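Rhamnogalacturonan endolyase YesW (Bacillus subtilis, PDB 2ZUX) cleaves the rhamnogalacturonan backbone of plant cell-wall pectin by endo-type elimination, a calcium- or manganese-dependent reaction that releases oligosaccharides. Local coordinates at residues A[506-511]-A[536-542]. Residues are numbered along the deposited sequence; the frame is centred on the assembly and turned at random.
Sequences DLLGDW and HRLYTLM. With CA (calcium ion), chain E.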
loop_
_atom_site.group_PDB
_atom_site.type_symbol
_atom_site.label_atom_id
_atom_site.label_comp_id
_atom_site.label_asym_id
_atom_site.label_seq_id
_atom_site.Cartn_x
_atom_site.Cartn_y
_atom_site.Cartn_z
ATOM N N ASP A 506 5.617 -3.968 -6.364
ATOM C CA ASP A 506 6.583 -4.913 -6.938
ATOM C C ASP A 506 6.365 -6.284 -6.309
ATOM O O ASP A 506 6.969 -6.613 -5.280
ATOM C CB ASP A 506 8.018 -4.452 -6.707
ATOM C CG ASP A 506 9.034 -5.469 -7.180
ATOM O OD1 ASP A 506 8.690 -6.317 -8.040
ATOM O OD2 ASP A 506 10.173 -5.416 -6.694
ATOM N N LEU A 507 5.489 -7.074 -6.922
ATOM C CA LEU A 507 5.129 -8.362 -6.337
ATOM C C LEU A 507 5.721 -9.574 -7.052
ATOM O O LEU A 507 5.651 -10.675 -6.528
ATOM C CB LEU A 507 3.613 -8.498 -6.134
ATOM C CG LEU A 507 2.615 -8.079 -7.202
ATOM C CD1 LEU A 507 2.621 -9.035 -8.376
ATOM C CD2 LEU A 507 1.207 -8.007 -6.605
ATOM N N LEU A 508 6.284 -9.368 -8.238
ATOM C CA LEU A 508 7.014 -10.429 -8.945
ATOM C C LEU A 508 8.005 -9.790 -9.905
ATOM O O LEU A 508 7.966 -8.586 -10.131
ATOM C CB LEU A 508 6.073 -11.389 -9.682
ATOM C CG LEU A 508 4.964 -10.838 -10.560
ATOM C CD1 LEU A 508 5.476 -10.464 -11.937
ATOM C CD2 LEU A 508 3.828 -11.872 -10.674
ATOM N N GLY A 509 8.914 -10.589 -10.449
ATOM C CA GLY A 509 9.871 -10.081 -11.420
ATOM C C GLY A 509 10.871 -9.122 -10.806
ATOM O O GLY A 509 11.112 -9.155 -9.594
ATOM N N ASP A 510 11.439 -8.268 -11.655
ATOM C CA ASP A 510 12.442 -7.302 -11.213
ATOM C C ASP A 510 11.814 -6.090 -10.536
ATOM O O ASP A 510 10.617 -6.079 -10.243
ATOM C CB ASP A 510 13.398 -6.913 -12.361
ATOM C CG ASP A 510 12.749 -6.036 -13.434
ATOM O OD1 ASP A 510 11.659 -5.452 -13.218
ATOM O OD2 ASP A 510 13.383 -5.887 -14.504
ATOM N N TRP A 511 12.626 -5.071 -10.294
ATOM C CA TRP A 511 12.256 -3.968 -9.413
ATOM C C TRP A 511 11.078 -3.112 -9.866
ATOM O O TRP A 511 10.530 -2.365 -9.051
ATOM C CB TRP A 511 13.471 -3.081 -9.146
ATOM C CG TRP A 511 14.003 -2.383 -10.361
ATOM C CD1 TRP A 511 14.878 -2.894 -11.277
ATOM C CD2 TRP A 511 13.712 -1.042 -10.787
ATOM N NE1 TRP A 511 15.145 -1.956 -12.251
ATOM C CE2 TRP A 511 14.435 -0.815 -11.982
ATOM C CE3 TRP A 511 12.901 -0.013 -10.283
ATOM C CZ2 TRP A 511 14.385 0.403 -12.673
ATOM C CZ3 TRP A 511 12.856 1.200 -10.975
ATOM C CH2 TRP A 511 13.590 1.392 -12.156
ATOM N N HIS A 536 19.020 -1.522 -15.334
ATOM C CA HIS A 536 19.190 -1.355 -13.892
ATOM C C HIS A 536 18.707 -2.538 -13.086
ATOM O O HIS A 536 17.633 -3.094 -13.341
ATOM C CB HIS A 536 18.453 -0.112 -13.402
ATOM C CG HIS A 536 18.880 1.142 -14.088
ATOM N ND1 HIS A 536 20.101 1.737 -13.854
ATOM C CD2 HIS A 536 18.263 1.897 -15.025
ATOM C CE1 HIS A 536 20.208 2.817 -14.608
ATOM N NE2 HIS A 536 19.109 2.934 -15.331
ATOM N N ARG A 537 19.514 -2.889 -12.096
ATOM C CA ARG A 537 19.163 -3.872 -11.099
ATOM C C ARG A 537 19.000 -3.178 -9.751
ATOM O O ARG A 537 19.886 -2.438 -9.316
ATOM C CB ARG A 537 20.275 -4.915 -11.003
ATOM C CG ARG A 537 20.015 -5.966 -9.965
ATOM C CD ARG A 537 21.016 -7.093 -10.098
ATOM N NE ARG A 537 22.272 -6.854 -9.392
ATOM C CZ ARG A 537 23.231 -7.770 -9.289
ATOM N NH1 ARG A 537 23.080 -8.952 -9.873
ATOM N NH2 ARG A 537 24.341 -7.504 -8.609
ATOM N N LEU A 538 17.873 -3.415 -9.089
ATOM C CA LEU A 538 17.689 -2.921 -7.725
ATOM C C LEU A 538 17.088 -4.025 -6.892
ATOM O O LEU A 538 16.397 -4.891 -7.425
ATOM C CB LEU A 538 16.775 -1.690 -7.698
ATOM C CG LEU A 538 17.376 -0.383 -8.204
ATOM C CD1 LEU A 538 17.101 -0.163 -9.677
ATOM C CD2 LEU A 538 16.844 0.783 -7.391
ATOM N N TYR A 539 17.355 -4.011 -5.592
ATOM C CA TYR A 539 16.740 -4.975 -4.688
ATOM C C TYR A 539 15.230 -4.920 -4.810
ATOM O O TYR A 539 14.650 -3.844 -4.973
ATOM C CB TYR A 539 17.145 -4.701 -3.242
ATOM C CG TYR A 539 18.580 -5.070 -2.969
ATOM C CD1 TYR A 539 18.961 -6.401 -2.904
ATOM C CD2 TYR A 539 19.557 -4.089 -2.790
ATOM C CE1 TYR A 539 20.274 -6.755 -2.666
ATOM C CE2 TYR A 539 20.883 -4.440 -2.552
ATOM C CZ TYR A 539 21.229 -5.773 -2.491
ATOM O OH TYR A 539 22.539 -6.134 -2.253
ATOM N N THR A 540 14.587 -6.082 -4.729
ATOM C CA THR A 540 13.132 -6.108 -4.771
ATOM C C THR A 540 12.582 -5.083 -3.778
ATOM O O THR A 540 13.063 -4.958 -2.647
ATOM C CB THR A 540 12.552 -7.520 -4.530
ATOM O OG1 THR A 540 11.120 -7.442 -4.596
ATOM C CG2 THR A 540 12.950 -8.090 -3.171
ATOM N N LEU A 541 11.590 -4.321 -4.221
ATOM C CA LEU A 541 11.115 -3.200 -3.414
ATOM C C LEU A 541 10.445 -3.660 -2.122
ATOM O O LEU A 541 10.401 -2.920 -1.143
ATOM C CB LEU A 541 10.200 -2.295 -4.239
ATOM C CG LEU A 541 10.776 -1.783 -5.565
ATOM C CD1 LEU A 541 9.789 -0.825 -6.231
ATOM C CD2 LEU A 541 12.152 -1.117 -5.365
ATOM N N MET A 542 9.968 -4.904 -2.110
ATOM C CA MET A 542 9.354 -5.478 -0.923
ATOM C C MET A 542 10.378 -5.772 0.173
ATOM O O MET A 542 9.999 -6.126 1.292
ATOM C CB MET A 542 8.564 -6.735 -1.290
ATOM C CG MET A 542 7.379 -6.437 -2.199
ATOM S SD MET A 542 6.171 -5.262 -1.554
ATOM C CE MET A 542 5.015 -6.404 -0.781
HETATM CA CA CA E . 8.292 -6.341 -10.407
HETATM O O HOH W 1 8.463 -8.727 -4.354
HETATM O O HOH W 2 16.342 -5.788 -13.863
HETATM O O HOH W 3 9.152 -6.300 -12.693
HETATM O O HOH W 4 15.954 -5.719 -10.236
#
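D506 OD2 turns to 536-542 and, through its anti lone pair, accepts the N-H of L541, 3.1 Å from L541 N to D506 OD2, in a nearly straight bond (164°). T540 OG1 lies equally close to D506 OD2, and the other carboxylate oxygen, OD1, goes to the calcium. Setting CG anti to the backbone N (chi1 175°) aims the D506 carboxylate at both L541 N and T540 OG1. Water 1 adds another link, donating to D506 O and hydrogen-bonding T540 OG1.

The loop 506-511, between strands 503-505 and 514-519 of the propeller domain, wraps the ion: D506 OD1, L508 O, D510 O and water 3 bind it, and R512 O and the E514 carboxylate complete the site. Water 3, 2.4 Å from the calcium, also donates to D510 OD1. From D510 OD2 the chain of bonds runs through water 2, which donates to both OD2 and H536 O.

W511 NE1 donates to that same H536 O at 2.9 Å, a bent bond (135°) with the nitrogen well above the carbonyl plane. L538 CD1 covers one face of the indole in a CH-pi contact, 3.5 Å from the centre of the five-membered ring of W511. With an alanine here, H536 O would probably lose its indole donor, leaving it water 2, and a gap would open against the L538 methyl. W511 O is buried against L541 CD1 and finds no polar partner, whereas W511 N reaches water 4 weakly and L538 N donates to that water at 3.2 Å.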